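PDB 5KZZ: smoothened from Xenopus laevis, which transduces Hedgehog signals as a cholesterol-activated receptor of the Frizzled/Smoothened family, probably coupled to G proteins, its extracellular cysteine-rich domain being the part modelled here. Local coordinates for residues A[63-66]-A[67-70]; A[53-56]-A[57-60]; A[92-95]-A[96-99]. All coordinates share one frame; numbering follows the deposited sequence. Where two conformers were deposited one is given.

Contact 1. Residues A[63-66]-A[67-70]. With ZN (zinc ion), chain F; ACT (acetate ion), chain I.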
loop_
_atom_site.group_PDB
_atom_site.type_symbol
_atom_site.label_atom_id
_atom_site.label_comp_id
_atom_site.label_asym_id
_atom_site.label_seq_id
_atom_site.Cartn_x
_atom_site.Cartn_y
_atom_site.Cartn_z
ATOM N N ARG A 63 -12.974 9.723 7.110
ATOM C CA ARG A 63 -12.110 10.618 6.351
ATOM C C ARG A 63 -10.712 10.034 6.235
ATOM O O ARG A 63 -10.132 9.994 5.148
ATOM C CB ARG A 63 -12.080 12.011 6.979
ATOM C CG ARG A 63 -13.396 12.738 6.755
ATOM C CD ARG A 63 -13.371 14.161 7.303
ATOM N NE ARG A 63 -13.267 14.175 8.753
ATOM C CZ ARG A 63 -12.974 15.249 9.481
ATOM N NH1 ARG A 63 -12.762 16.424 8.899
ATOM N NH2 ARG A 63 -12.906 15.147 10.801
ATOM N N CYS A 64 -10.188 9.517 7.340
ATOM C CA CYS A 64 -8.912 8.835 7.265
ATOM C C CYS A 64 -9.011 7.599 6.357
ATOM O O CYS A 64 -8.126 7.356 5.532
ATOM C CB CYS A 64 -8.436 8.438 8.658
ATOM S SG CYS A 64 -6.987 7.322 8.641
ATOM N N TRP A 65 -10.098 6.840 6.478
ATOM C CA TRP A 65 -10.245 5.627 5.678
ATOM C C TRP A 65 -10.184 5.909 4.174
ATOM O O TRP A 65 -9.481 5.221 3.436
ATOM C CB TRP A 65 -11.547 4.908 6.041
ATOM C CG TRP A 65 -11.697 3.586 5.346
ATOM C CD1 TRP A 65 -12.664 3.240 4.455
ATOM C CD2 TRP A 65 -10.811 2.450 5.442
ATOM N NE1 TRP A 65 -12.447 1.956 4.004
ATOM C CE2 TRP A 65 -11.321 1.453 4.597
ATOM C CE3 TRP A 65 -9.636 2.180 6.162
ATOM C CZ2 TRP A 65 -10.721 0.201 4.468
ATOM C CZ3 TRP A 65 -9.039 0.934 6.027
ATOM C CH2 TRP A 65 -9.579 -0.030 5.179
ATOM N N ASP A 66 -10.890 6.938 3.719
ATOM C CA ASP A 66 -10.885 7.244 2.299
ATOM C C ASP A 66 -9.483 7.594 1.810
ATOM O O ASP A 66 -9.079 7.193 0.705
ATOM C CB ASP A 66 -11.843 8.398 1.981
ATOM C CG ASP A 66 -12.068 8.546 0.499
ATOM O OD1 ASP A 66 -12.758 7.678 -0.060
ATOM O OD2 ASP A 66 -11.518 9.468 -0.134
ATOM N N ALA A 67 -8.742 8.347 2.621
ATOM C CA ALA A 67 -7.378 8.717 2.258
ATOM C C ALA A 67 -6.420 7.530 2.275
ATOM O O ALA A 67 -5.547 7.400 1.418
ATOM C CB ALA A 67 -6.875 9.782 3.197
ATOM N N ILE A 68 -6.560 6.668 3.276
ATOM C CA ILE A 68 -5.560 5.619 3.492
ATOM C C ILE A 68 -5.751 4.410 2.585
ATOM O O ILE A 68 -4.779 3.689 2.319
ATOM C CB ILE A 68 -5.541 5.190 4.997
ATOM C CG1 ILE A 68 -4.160 4.649 5.384
ATOM C CG2 ILE A 68 -6.599 4.164 5.304
ATOM C CD1 ILE A 68 -4.058 4.208 6.832
ATOM N N ARG A 69 -6.969 4.190 2.091
ATOM C CA ARG A 69 -7.204 3.024 1.235
ATOM C C ARG A 69 -6.177 2.875 0.088
ATOM O O ARG A 69 -5.604 1.804 -0.066
ATOM C CB ARG A 69 -8.637 3.032 0.661
ATOM C CG ARG A 69 -9.733 2.651 1.626
ATOM C CD ARG A 69 -11.115 3.033 1.078
ATOM N NE ARG A 69 -11.393 2.363 -0.185
ATOM C CZ ARG A 69 -12.394 2.675 -0.995
ATOM N NH1 ARG A 69 -13.205 3.677 -0.689
ATOM N NH2 ARG A 69 -12.574 1.989 -2.116
ATOM N N PRO A 70 -5.931 3.929 -0.719
ATOM C CA PRO A 70 -4.982 3.715 -1.813
ATOM C C PRO A 70 -3.557 3.481 -1.301
ATOM O O PRO A 70 -2.800 2.811 -1.975
ATOM C CB PRO A 70 -5.084 5.017 -2.630
ATOM C CG PRO A 70 -5.647 6.028 -1.671
ATOM C CD PRO A 70 -6.626 5.219 -0.867
HETATM ZN ZN ZN F . -13.055 7.944 -1.997
HETATM C C ACT I . -12.278 10.647 10.449
HETATM O O ACT I . -11.156 10.381 9.959
HETATM O OXT ACT I . -13.310 10.519 9.753
HETATM C CH3 ACT I . -12.385 11.120 11.876
HETATM O O HOH W 1 -13.838 5.546 1.437
#

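Contact 2. Residues A[53-56]-A[57-60]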
loop_
_atom_site.group_PDB
_atom_site.type_symbol
_atom_site.label_atom_id
_atom_site.label_comp_id
_atom_site.label_asym_id
_atom_site.label_seq_id
_atom_site.Cartn_x
_atom_site.Cartn_y
_atom_site.Cartn_z
ATOM N N SER A 53 -8.042 -7.153 6.226
ATOM C CA SER A 53 -9.282 -7.297 6.977
ATOM C C SER A 53 -9.146 -6.599 8.331
ATOM O O SER A 53 -10.071 -5.928 8.794
ATOM C CB SER A 53 -9.637 -8.774 7.168
ATOM O OG SER A 53 -10.789 -8.907 7.973
ATOM N N LEU A 54 -7.990 -6.744 8.971
ATOM C CA LEU A 54 -7.749 -6.059 10.242
ATOM C C LEU A 54 -7.727 -4.530 10.064
ATOM O O LEU A 54 -8.324 -3.788 10.851
ATOM C CB LEU A 54 -6.438 -6.542 10.876
ATOM C CG LEU A 54 -6.451 -7.981 11.391
ATOM C CD1 LEU A 54 -5.058 -8.389 11.849
ATOM C CD2 LEU A 54 -7.458 -8.135 12.508
ATOM N N TRP A 55 -7.056 -4.053 9.028
ATOM C CA TRP A 55 -7.022 -2.623 8.745
ATOM C C TRP A 55 -8.405 -2.039 8.542
ATOM O O TRP A 55 -8.624 -0.867 8.810
ATOM C CB TRP A 55 -6.193 -2.366 7.498
ATOM C CG TRP A 55 -4.714 -2.189 7.746
ATOM C CD1 TRP A 55 -3.713 -3.070 7.438
ATOM C CD2 TRP A 55 -4.079 -1.048 8.328
ATOM N NE1 TRP A 55 -2.492 -2.541 7.796
ATOM C CE2 TRP A 55 -2.692 -1.305 8.360
ATOM C CE3 TRP A 55 -4.549 0.176 8.820
ATOM C CZ2 TRP A 55 -1.771 -0.376 8.852
ATOM C CZ3 TRP A 55 -3.627 1.095 9.330
ATOM C CH2 TRP A 55 -2.263 0.809 9.344
ATOM N N SER A 56 -9.338 -2.857 8.053
ATOM C CA SER A 56 -10.674 -2.378 7.709
ATOM C C SER A 56 -11.438 -1.851 8.910
ATOM O O SER A 56 -12.463 -1.214 8.752
ATOM C CB SER A 56 -11.483 -3.483 7.035
ATOM O OG SER A 56 -10.993 -3.740 5.736
ATOM N N GLY A 57 -10.931 -2.109 10.111
ATOM C CA GLY A 57 -11.533 -1.539 11.310
ATOM C C GLY A 57 -11.517 -0.020 11.256
ATOM O O GLY A 57 -12.305 0.660 11.910
ATOM N N LEU A 58 -10.616 0.515 10.451
ATOM C CA LEU A 58 -10.427 1.948 10.328
ATOM C C LEU A 58 -11.559 2.614 9.558
ATOM O O LEU A 58 -11.626 3.841 9.498
ATOM C CB LEU A 58 -9.085 2.217 9.645
ATOM C CG LEU A 58 -8.304 3.481 9.956
ATOM C CD1 LEU A 58 -8.320 3.732 11.447
ATOM C CD2 LEU A 58 -6.881 3.315 9.454
ATOM N N ARG A 59 -12.451 1.807 8.986
ATOM C CA ARG A 59 -13.616 2.328 8.274
ATOM C C ARG A 59 -14.460 3.243 9.157
ATOM O O ARG A 59 -15.197 4.083 8.651
ATOM C CB ARG A 59 -14.485 1.180 7.756
ATOM C CG ARG A 59 -13.903 0.449 6.575
ATOM C CD ARG A 59 -14.735 -0.772 6.245
ATOM N NE ARG A 59 -16.154 -0.444 6.190
ATOM C CZ ARG A 59 -17.074 -1.191 5.587
ATOM N NH1 ARG A 59 -16.727 -2.318 4.977
ATOM N NH2 ARG A 59 -18.344 -0.810 5.590
ATOM N N ASN A 60 -14.343 3.074 10.470
ATOM C CA ASN A 60 -15.079 3.892 11.432
ATOM C C ASN A 60 -14.525 5.303 11.610
ATOM O O ASN A 60 -15.111 6.122 12.322
ATOM C CB ASN A 60 -15.124 3.179 12.778
ATOM C CG ASN A 60 -15.815 1.839 12.689
ATOM O OD1 ASN A 60 -15.234 0.802 13.011
ATOM N ND2 ASN A 60 -17.058 1.850 12.229
#

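Contact 3. Residues A[92-95]-A[96-99]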
loop_
_atom_site.group_PDB
_atom_site.type_symbol
_atom_site.label_atom_id
_atom_site.label_comp_id
_atom_site.label_asym_id
_atom_site.label_seq_id
_atom_site.Cartn_x
_atom_site.Cartn_y
_atom_site.Cartn_z
ATOM N N LEU A 92 1.677 10.472 -1.994
ATOM C CA LEU A 92 0.573 9.733 -1.398
ATOM C C LEU A 92 0.701 9.644 0.126
ATOM O O LEU A 92 -0.265 9.847 0.848
ATOM C CB LEU A 92 0.494 8.344 -2.010
ATOM C CG LEU A 92 -0.588 7.428 -1.455
ATOM C CD1 LEU A 92 -1.952 8.068 -1.610
ATOM C CD2 LEU A 92 -0.529 6.114 -2.223
ATOM N N CYS A 93 1.897 9.359 0.635
ATOM C CA CYS A 93 2.098 9.358 2.085
ATOM C C CYS A 93 1.798 10.718 2.727
ATOM O O CYS A 93 1.104 10.792 3.743
ATOM C CB CYS A 93 3.524 8.936 2.438
ATOM S SG CYS A 93 3.837 8.880 4.243
ATOM N N GLN A 94 2.283 11.806 2.127
ATOM C CA GLN A 94 2.130 13.107 2.787
ATOM C C GLN A 94 0.669 13.538 2.832
ATOM O O GLN A 94 0.232 14.189 3.775
ATOM C CB GLN A 94 2.978 14.189 2.111
ATOM C CG GLN A 94 4.460 14.120 2.520
ATOM C CD GLN A 94 5.250 15.387 2.187
ATOM O OE1 GLN A 94 4.713 16.505 2.202
ATOM N NE2 GLN A 94 6.532 15.216 1.894
ATOM N N THR A 95 -0.092 13.167 1.819
ATOM C CA THR A 95 -1.494 13.540 1.822
ATOM C C THR A 95 -2.261 12.763 2.873
ATOM O O THR A 95 -3.168 13.303 3.506
ATOM C CB THR A 95 -2.155 13.298 0.472
ATOM O OG1 THR A 95 -2.258 11.890 0.229
ATOM C CG2 THR A 95 -1.353 13.934 -0.616
ATOM N N THR A 96 -1.901 11.498 3.055
ATOM C CA THR A 96 -2.629 10.618 3.953
ATOM C C THR A 96 -2.371 10.978 5.415
ATOM O O THR A 96 -3.223 10.773 6.273
ATOM C CB THR A 96 -2.247 9.150 3.676
ATOM O OG1 THR A 96 -2.396 8.895 2.272
ATOM C CG2 THR A 96 -3.131 8.201 4.452
ATOM N N ARG A 97 -1.191 11.526 5.673
ATOM C CA ARG A 97 -0.765 11.893 7.020
ATOM C C ARG A 97 -1.715 12.849 7.705
ATOM O O ARG A 97 -1.857 12.805 8.915
ATOM C CB ARG A 97 0.624 12.544 6.993
ATOM C CG ARG A 97 1.773 11.602 7.226
ATOM C CD ARG A 97 2.971 12.346 7.796
ATOM N NE ARG A 97 3.299 13.558 7.046
ATOM C CZ ARG A 97 4.534 14.036 6.904
ATOM N NH1 ARG A 97 5.558 13.389 7.443
ATOM N NH2 ARG A 97 4.749 15.147 6.209
ATOM N N VAL A 98 -2.338 13.741 6.950
ATOM C CA VAL A 98 -3.135 14.759 7.608
ATOM C C VAL A 98 -4.466 14.164 8.075
ATOM O O VAL A 98 -4.747 14.179 9.268
ATOM C CB VAL A 98 -3.347 15.992 6.715
ATOM C CG1 VAL A 98 -4.153 17.028 7.461
ATOM C CG2 VAL A 98 -2.001 16.551 6.266
ATOM N N PRO A 99 -5.270 13.579 7.169
ATOM C CA PRO A 99 -6.513 13.030 7.722
ATOM C C PRO A 99 -6.322 11.856 8.671
ATOM O O PRO A 99 -7.218 11.575 9.467
ATOM C CB PRO A 99 -7.290 12.588 6.478
ATOM C CG PRO A 99 -6.339 12.576 5.406
ATOM C CD PRO A 99 -5.285 13.564 5.700
HETATM O O HOH W 2 1.712 15.847 5.742
#

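Contact 1. Residues A[63-66]-A[67-70]
Trp-65 and Arg-69, one helical turn apart, meet with the aliphatic part of the arginine laid over one face of the indole. Arg-69 CG makes a CH-pi contact 3.8 Å from the centroid of the Trp-65 five-membered ring. The next carbon, Arg-69 CD, comes to 3.4 Å from Trp-65 NE1, and the guanidinium plane ends up only 23° from that of the ring. On its benzene side the indole meets Ile-68, whose CG2 lies 3.7 Å from Trp-65 CE3 and approaches obliquely.

Beyond the ring, the bend of Arg-69 at chi3 (60°) carries the guanidinium round toward Asp-66. The two charged groups do not touch; a water links them, giving a hydrogen to Asp-66 OD1 at 2.8 Å and accepting one from Arg-69 NH1 in the guanidinium plane. Asp-66 OD1 also binds a zinc ion at 2.0 Å, so a single carboxylate oxygen serves metal and water, and the positive charge of Arg-69 would probably help offset the carboxylate's negative one.

The backbone spaces these groups. Arg-69 N donates to Trp-65 O, and Ile-68 N donates to Cys-64 O at 2.8 Å, while the bond from Ala-67 N to Arg-63 O is weak. At the start of the turn an acetate, probably from the crystallisation liquor, takes the backbone N-H of Arg-63 with OXT and that of Cys-64 with its other oxygen.

In this Frizzled-type cysteine-rich domain, helix 62-76 is packed between the turn after helix 45-55, whose Leu-58 and Arg-59 touch Trp-65, and the chain after helix 90-97, joined by the Cys-64 to Cys-100 disulfide and the contact of Ala-67 with Pro-99. Leu-25 packs on Trp-65, and Arg-69 NH2 makes a weak hydrogen bond to Ser-27 OG at the strand 27-28.

Contact 2. Residues A[53-56]-A[57-60]
Trp-55 and Leu-58 point the same way from the backbone near the C-terminal end of helix 45-55, where the chain runs on in 3-10 turns, and theirs is the apolar part of the contact. Leu-58 CD2 comes up to the indole at its edge, close to the ring plane, 3.9 Å from Trp-55 CZ3. The leucine reaches it because its CG is swung away from the backbone N (chi1 -150°), which, with chi2 at 43°, brings the CD2 branch, and not CD1, to the ring edge.

Backbone hydrogen bonds make up the second group, and all three span three residues. Gly-57 N donates to Leu-54 O at 3.2 Å, Leu-58 N to Trp-55 O at 2.9 Å and Arg-59 N to Ser-56 O at 3.0 Å. The first and last reach their acceptors from well above the carbonyl plane, as the tighter winding requires, yet all three N-H groups point almost straight at the oxygen.

Van der Waals contact of an aliphatic chain with a carbonyl forms the third. The base of the Arg-59 side chain passes alongside Ser-56 O, CG at 3.1 Å, before the bend at chi3 takes the guanidinium away.

The polar ends look to partners outside the turn: Trp-55 NE1 donates to Tyr-76 OH, and in the conformer given Ser-56 OG hydrogen-bonds to Leu-52 O one turn back in the helix. Helix 62-76 covers this flank, with Ile-68 and Leu-72 against Trp-55, and Trp-65 against Leu-58 and the aliphatic part of Arg-59.

The work is therefore divided between main chain and side chains. Main-chain bonds hold the curvature of this largely surface turn, while indole and leucine give it a greasy flank facing the next helix, with the one indole N-H there satisfied by a tyrosine hydroxyl.

Contact 3. Residues A[92-95]-A[96-99]
Arg-97 and Gln-94 lie side by side near the end of helix 90-97, a disulfide-tied helix of the Frizzled-type cysteine-rich domain. Starting at the arginine's CB, the first neighbour is Gln-94 O at 3.6 Å. Arg-97 CG then passes Cys-93 O, the same carbonyl that receives the backbone N-H of Arg-97 at 3.1 Å. A bend at chi3 (-49°) turns the chain back beside the preceding turn. There Arg-97 NE donates to a water at 3.1 Å, which in turn gives a hydrogen to Gln-94 O and lies at the edge of the guanidinium, in its plane. At the tip the two terminal nitrogens part company: Arg-97 NH2 rests 3.8 Å from Gln-94 CG, whereas NH1 donates to Leu-113 O, reaching helix 110-114. The glutamine amide has its own partner, NE2 giving a hydrogen to Gln-90 OE1.

A different carbonyl gathers the two threonines. Leu-92 O accepts from Thr-96 N, as in an ordinary helical turn, and also from both hydroxyls, Thr-95 OG1 at 2.9 Å and, in the conformer given, Thr-96 OG1 at 2.7 Å. Thr-96 has its OG1 beside the backbone N (chi1 -52°), which aims the hydroxyl back along the helix and in this conformer gives it a partner in buried surroundings, with Ile-68, Leu-71 and Phe-112 packed around it. Cys-93 pins the helix through its disulfide to Cys-115.

Toward Pro-99 the main-chain bonding changes. Thr-95 O is 3.6 Å from Val-98 N, and the next residue is a proline with no N-H to offer it; instead the ring carbon Pro-99 CD stands 3.1 Å from Thr-95 O.

Overall arrangement
Contact 1 is the middle member: both of its segments belong to helix 62-76, and it touches the other two, whereas contacts 2 and 3 do not touch, their nearest atoms being about 8 Å apart. Contact 2 is a surface turn, without buried residues; contacts 1 and 3 are partly buried, each with a disulfide cysteine inside. Trp-65 is the bridge to contact 2, where its CZ3 reaches Trp-55 O at 3.3 Å. Toward contact 3 the packing is mixed, with Ala-67 CB 3.6 Å from Pro-99 CG. The chemistry follows place: metal and water-linked charge in contact 1, 3-10 backbone bonds in contact 2, threonine hydroxyls sharing one carbonyl, in the conformer given, in contact 3.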